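GCN5-related N-acetyltransferase (Kribbella flavida, PDB 4MY0) probably transfers the acetyl group of acetyl-CoA to an amino group of its substrate, perhaps an aminoglycoside, as other GCN5-related N-acetyltransferases do. Local coordinates at residues Met281-Ala293 with Ile308-Leu322. Sequence-based numbering, arbitrary orientation.
Sequences MLRLLDAPAAIAA and IDDPGVPAQSGRWHL
The joint between the GNAT part of the chain and its sterol carrier protein-like domain includes an end-on salt bridge, in which R283, near the end of strand 274-284, meets D310 in the connection between strands 302-309 and 318-325. NH1 of R283 reaches D310 OD1 at 2.9 Å and NH2 reaches OD2 at 2.8 Å, each on the syn side of its oxygen, with the guanidinium and carboxylate planes 29° apart. With CG opposite the backbone N (chi1 -167°) and the chain extended to NE, the guanidinium is carried to the 310-313 turn. D310 OD1 accepts a second hydrogen bond, from Q316 NE2, on its anti lone pair; NE2 also bonds weakly to L284 O, tying the carboxylate to the strand end. A leucine at R283 would probably leave the buried D310 carboxylate without its countercharge, held by Q316 and weakly by G312 N. On helix 287-293, P288 CG lies 4.1 Å from the centre of the six-membered ring of W320, an off-centre CH-pi contact, while W320 NE1 bonds to Q316 O. I291 CG2 packs on L322 CD1 at 3.8 Å. Around this seam, helix 99-113 packs on L285 and V313, helix 345-352 touches R283 and D310, and L331 of strand 328-333 packs against A287, W320 and L322.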
loop_
_atom_site.group_PDB
_atom_site.type_symbol
_atom_site.label_atom_id
_atom_site.label_comp_id
_atom_site.label_asym_id
_atom_site.label_seq_id
_atom_site.Cartn_x
_atom_site.Cartn_y
_atom_site.Cartn_z
HETATM N N MSE C 281 -31.539 -1.119 -5.172
HETATM C CA MSE C 281 -32.616 -0.631 -6.025
HETATM C C MSE C 281 -33.959 -1.190 -5.619
HETATM O O MSE C 281 -34.025 -2.226 -4.962
HETATM C CB MSE C 281 -32.353 -0.978 -7.481
HETATM C CG MSE C 281 -31.265 -0.124 -8.098
HETATM SE SE MSE C 281 -31.080 -0.548 -9.988
HETATM C CE MSE C 281 -29.973 0.982 -10.477
ATOM N N LEU C 282 -35.018 -0.495 -6.037
ATOM C CA LEU C 282 -36.390 -0.838 -5.689
ATOM C C LEU C 282 -37.248 -0.777 -6.943
ATOM O O LEU C 282 -37.000 0.053 -7.824
ATOM C CB LEU C 282 -36.926 0.187 -4.690
ATOM C CG LEU C 282 -38.366 0.005 -4.228
ATOM C CD1 LEU C 282 -38.466 -1.283 -3.424
ATOM C CD2 LEU C 282 -38.818 1.207 -3.399
ATOM N N ARG C 283 -38.244 -1.653 -7.037
ATOM C CA ARG C 283 -39.276 -1.515 -8.067
ATOM C C ARG C 283 -40.661 -1.812 -7.484
ATOM O O ARG C 283 -40.804 -2.742 -6.691
ATOM C CB ARG C 283 -39.013 -2.465 -9.239
ATOM C CG ARG C 283 -39.868 -2.151 -10.468
ATOM C CD ARG C 283 -40.081 -3.373 -11.376
ATOM N NE ARG C 283 -40.335 -2.962 -12.761
ATOM C CZ ARG C 283 -41.483 -2.441 -13.196
ATOM N NH1 ARG C 283 -42.502 -2.259 -12.361
ATOM N NH2 ARG C 283 -41.614 -2.090 -14.472
ATOM N N LEU C 284 -41.675 -1.033 -7.861
ATOM C CA LEU C 284 -43.050 -1.389 -7.498
ATOM C C LEU C 284 -43.638 -2.367 -8.533
ATOM O O LEU C 284 -43.568 -2.122 -9.743
ATOM C CB LEU C 284 -43.952 -0.154 -7.381
ATOM C CG LEU C 284 -43.649 1.000 -6.419
ATOM C CD1 LEU C 284 -44.934 1.530 -5.813
ATOM C CD2 LEU C 284 -42.625 0.673 -5.334
ATOM N N LEU C 285 -44.203 -3.473 -8.061
ATOM C CA LEU C 285 -44.855 -4.444 -8.946
ATOM C C LEU C 285 -46.383 -4.320 -8.943
ATOM O O LEU C 285 -47.042 -4.657 -9.934
ATOM C CB LEU C 285 -44.483 -5.871 -8.543
ATOM C CG LEU C 285 -43.004 -6.189 -8.374
ATOM C CD1 LEU C 285 -42.833 -7.642 -7.973
ATOM C CD2 LEU C 285 -42.272 -5.888 -9.664
ATOM N N ASP C 286 -46.938 -3.881 -7.812
ATOM C CA ASP C 286 -48.386 -3.687 -7.669
ATOM C C ASP C 286 -48.568 -2.421 -6.824
ATOM O O ASP C 286 -48.679 -2.495 -5.599
ATOM C CB ASP C 286 -49.019 -4.918 -6.985
ATOM C CG ASP C 286 -50.525 -4.755 -6.698
ATOM O OD1 ASP C 286 -51.159 -5.774 -6.339
ATOM O OD2 ASP C 286 -51.085 -3.635 -6.813
ATOM N N ALA C 287 -48.603 -1.264 -7.480
ATOM C CA ALA C 287 -48.570 0.014 -6.769
ATOM C C ALA C 287 -49.705 0.249 -5.761
ATOM O O ALA C 287 -49.437 0.738 -4.661
ATOM C CB ALA C 287 -48.442 1.196 -7.751
ATOM N N PRO C 288 -50.968 -0.084 -6.120
ATOM C CA PRO C 288 -52.003 0.113 -5.094
ATOM C C PRO C 288 -51.713 -0.687 -3.834
ATOM O O PRO C 288 -51.919 -0.173 -2.730
ATOM C CB PRO C 288 -53.283 -0.407 -5.771
ATOM C CG PRO C 288 -53.048 -0.161 -7.229
ATOM C CD PRO C 288 -51.557 -0.411 -7.435
ATOM N N ALA C 289 -51.228 -1.916 -3.990
ATOM C CA ALA C 289 -50.991 -2.775 -2.830
ATOM C C ALA C 289 -49.750 -2.323 -2.073
ATOM O O ALA C 289 -49.696 -2.418 -0.853
ATOM C CB ALA C 289 -50.868 -4.244 -3.245
ATOM N N ALA C 290 -48.745 -1.842 -2.800
ATOM C CA ALA C 290 -47.551 -1.275 -2.165
ATOM C C ALA C 290 -47.909 -0.032 -1.330
ATOM O O ALA C 290 -47.378 0.182 -0.228
ATOM C CB ALA C 290 -46.501 -0.916 -3.233
ATOM N N ILE C 291 -48.790 0.802 -1.869
ATOM C CA ILE C 291 -49.201 2.008 -1.163
ATOM C C ILE C 291 -50.041 1.631 0.063
ATOM O O ILE C 291 -49.847 2.172 1.154
ATOM C CB ILE C 291 -50.008 2.957 -2.073
ATOM C CG1 ILE C 291 -49.092 3.649 -3.090
ATOM C CG2 ILE C 291 -50.804 3.964 -1.220
ATOM C CD1 ILE C 291 -47.939 4.463 -2.442
ATOM N N ALA C 292 -50.963 0.688 -0.125
ATOM C CA ALA C 292 -51.848 0.250 0.951
ATOM C C ALA C 292 -51.078 -0.310 2.139
ATOM O O ALA C 292 -51.521 -0.185 3.276
ATOM C CB ALA C 292 -52.847 -0.785 0.439
ATOM N N ALA C 293 -49.927 -0.930 1.881
ATOM C CA ALA C 293 -49.165 -1.565 2.960
ATOM C C ALA C 293 -48.114 -0.639 3.595
ATOM O O ALA C 293 -47.569 -0.956 4.656
ATOM C CB ALA C 293 -48.522 -2.851 2.464
ATOM N N ILE C 308 -49.061 7.145 -14.115
ATOM C CA ILE C 308 -48.007 6.135 -14.155
ATOM C C ILE C 308 -47.882 5.524 -15.547
ATOM O O ILE C 308 -48.853 4.997 -16.100
ATOM C CB ILE C 308 -48.277 5.004 -13.132
ATOM C CG1 ILE C 308 -48.248 5.544 -11.697
ATOM C CG2 ILE C 308 -47.269 3.864 -13.302
ATOM C CD1 ILE C 308 -48.705 4.509 -10.643
ATOM N N ASP C 309 -46.682 5.599 -16.105
ATOM C CA ASP C 309 -46.371 4.993 -17.393
ATOM C C ASP C 309 -45.465 3.781 -17.148
ATOM O O ASP C 309 -44.238 3.925 -17.120
ATOM C CB ASP C 309 -45.646 6.032 -18.266
ATOM C CG ASP C 309 -45.165 5.464 -19.590
ATOM O OD1 ASP C 309 -44.180 6.001 -20.142
ATOM O OD2 ASP C 309 -45.769 4.488 -20.083
ATOM N N ASP C 310 -46.050 2.594 -16.948
ATOM C CA ASP C 310 -45.241 1.388 -16.695
ATOM C C ASP C 310 -45.657 0.240 -17.609
ATOM O O ASP C 310 -46.493 -0.593 -17.242
ATOM C CB ASP C 310 -45.300 0.961 -15.218
ATOM C CG ASP C 310 -44.402 -0.250 -14.904
ATOM O OD1 ASP C 310 -44.532 -0.793 -13.779
ATOM O OD2 ASP C 310 -43.580 -0.656 -15.769
ATOM N N PRO C 311 -45.069 0.193 -18.811
ATOM C CA PRO C 311 -45.442 -0.855 -19.764
ATOM C C PRO C 311 -44.893 -2.213 -19.326
ATOM O O PRO C 311 -45.322 -3.237 -19.852
ATOM C CB PRO C 311 -44.799 -0.382 -21.070
ATOM C CG PRO C 311 -43.626 0.454 -20.637
ATOM C CD PRO C 311 -44.040 1.107 -19.344
ATOM N N GLY C 312 -43.971 -2.212 -18.362
ATOM C CA GLY C 312 -43.500 -3.442 -17.747
ATOM C C GLY C 312 -44.551 -4.123 -16.878
ATOM O O GLY C 312 -44.557 -5.347 -16.753
ATOM N N VAL C 313 -45.424 -3.324 -16.261
ATOM C CA VAL C 313 -46.544 -3.832 -15.469
ATOM C C VAL C 313 -47.779 -3.001 -15.811
ATOM O O VAL C 313 -48.116 -2.052 -15.096
ATOM C CB VAL C 313 -46.294 -3.733 -13.938
ATOM C CG1 VAL C 313 -47.473 -4.344 -13.158
ATOM C CG2 VAL C 313 -44.992 -4.404 -13.545
ATOM N N PRO C 314 -48.451 -3.347 -16.917
ATOM C CA PRO C 314 -49.596 -2.586 -17.425
ATOM C C PRO C 314 -50.701 -2.379 -16.387
ATOM O O PRO C 314 -51.380 -1.350 -16.419
ATOM C CB PRO C 314 -50.104 -3.461 -18.576
ATOM C CG PRO C 314 -48.883 -4.185 -19.054
ATOM C CD PRO C 314 -48.100 -4.474 -17.802
ATOM N N ALA C 315 -50.884 -3.334 -15.482
ATOM C CA ALA C 315 -51.904 -3.188 -14.444
ATOM C C ALA C 315 -51.671 -1.954 -13.544
ATOM O O ALA C 315 -52.625 -1.408 -12.978
ATOM C CB ALA C 315 -51.999 -4.463 -13.611
ATOM N N GLN C 316 -50.410 -1.529 -13.420
ATOM C CA GLN C 316 -50.040 -0.344 -12.640
ATOM C C GLN C 316 -50.232 0.947 -13.421
ATOM O O GLN C 316 -50.222 2.039 -12.842
ATOM C CB GLN C 316 -48.547 -0.393 -12.236
ATOM C CG GLN C 316 -48.214 -1.436 -11.222
ATOM C CD GLN C 316 -46.922 -1.149 -10.499
ATOM O OE1 GLN C 316 -46.875 -1.227 -9.273
ATOM N NE2 GLN C 316 -45.864 -0.819 -11.248
ATOM N N SER C 317 -50.352 0.840 -14.738
ATOM C CA SER C 317 -50.288 2.031 -15.581
ATOM C C SER C 317 -51.606 2.783 -15.636
ATOM O O SER C 317 -52.669 2.197 -15.432
ATOM C CB SER C 317 -49.837 1.667 -16.989
ATOM O OG SER C 317 -48.503 1.191 -16.961
ATOM N N GLY C 318 -51.529 4.079 -15.927
ATOM C CA GLY C 318 -52.727 4.912 -16.001
ATOM C C GLY C 318 -52.744 5.969 -14.917
ATOM O O GLY C 318 -51.740 6.173 -14.206
ATOM N N ARG C 319 -53.881 6.649 -14.785
ATOM C CA ARG C 319 -53.999 7.737 -13.828
ATOM C C ARG C 319 -54.624 7.282 -12.517
ATOM O O ARG C 319 -55.705 6.692 -12.487
ATOM C CB ARG C 319 -54.797 8.900 -14.408
ATOM C CG ARG C 319 -54.784 10.110 -13.501
ATOM C CD ARG C 319 -55.344 11.304 -14.215
ATOM N NE ARG C 319 -55.344 12.504 -13.388
ATOM C CZ ARG C 319 -55.075 13.711 -13.866
ATOM N NH1 ARG C 319 -54.769 13.850 -15.151
ATOM N NH2 ARG C 319 -55.104 14.774 -13.071
ATOM N N TRP C 320 -53.936 7.595 -11.432
ATOM C CA TRP C 320 -54.340 7.181 -10.109
ATOM C C TRP C 320 -54.466 8.391 -9.194
ATOM O O TRP C 320 -53.819 9.416 -9.407
ATOM C CB TRP C 320 -53.284 6.234 -9.542
ATOM C CG TRP C 320 -53.116 4.968 -10.322
ATOM C CD1 TRP C 320 -52.245 4.745 -11.352
ATOM C CD2 TRP C 320 -53.819 3.737 -10.118
ATOM N NE1 TRP C 320 -52.375 3.456 -11.806
ATOM C CE2 TRP C 320 -53.335 2.815 -11.064
ATOM C CE3 TRP C 320 -54.820 3.327 -9.229
ATOM C CZ2 TRP C 320 -53.818 1.502 -11.145
ATOM C CZ3 TRP C 320 -55.305 2.025 -9.314
ATOM C CH2 TRP C 320 -54.804 1.129 -10.263
ATOM N N HIS C 321 -55.315 8.272 -8.183
ATOM C CA HIS C 321 -55.397 9.276 -7.138
ATOM C C HIS C 321 -54.790 8.719 -5.849
ATOM O O HIS C 321 -55.140 7.619 -5.401
ATOM C CB HIS C 321 -56.845 9.697 -6.898
ATOM C CG HIS C 321 -56.995 10.665 -5.768
ATOM N ND1 HIS C 321 -56.616 11.986 -5.866
ATOM C CD2 HIS C 321 -57.444 10.494 -4.503
ATOM C CE1 HIS C 321 -56.838 12.593 -4.715
ATOM N NE2 HIS C 321 -57.341 11.709 -3.870
ATOM N N LEU C 322 -53.849 9.461 -5.275
ATOM C CA LEU C 322 -53.245 9.071 -4.006
ATOM C C LEU C 322 -53.878 9.851 -2.850
ATOM O O LEU C 322 -53.876 11.088 -2.840
ATOM C CB LEU C 322 -51.731 9.289 -4.039
ATOM C CG LEU C 322 -50.969 9.003 -2.738
ATOM C CD1 LEU C 322 -50.922 7.510 -2.436
ATOM C CD2 LEU C 322 -49.565 9.584 -2.807
#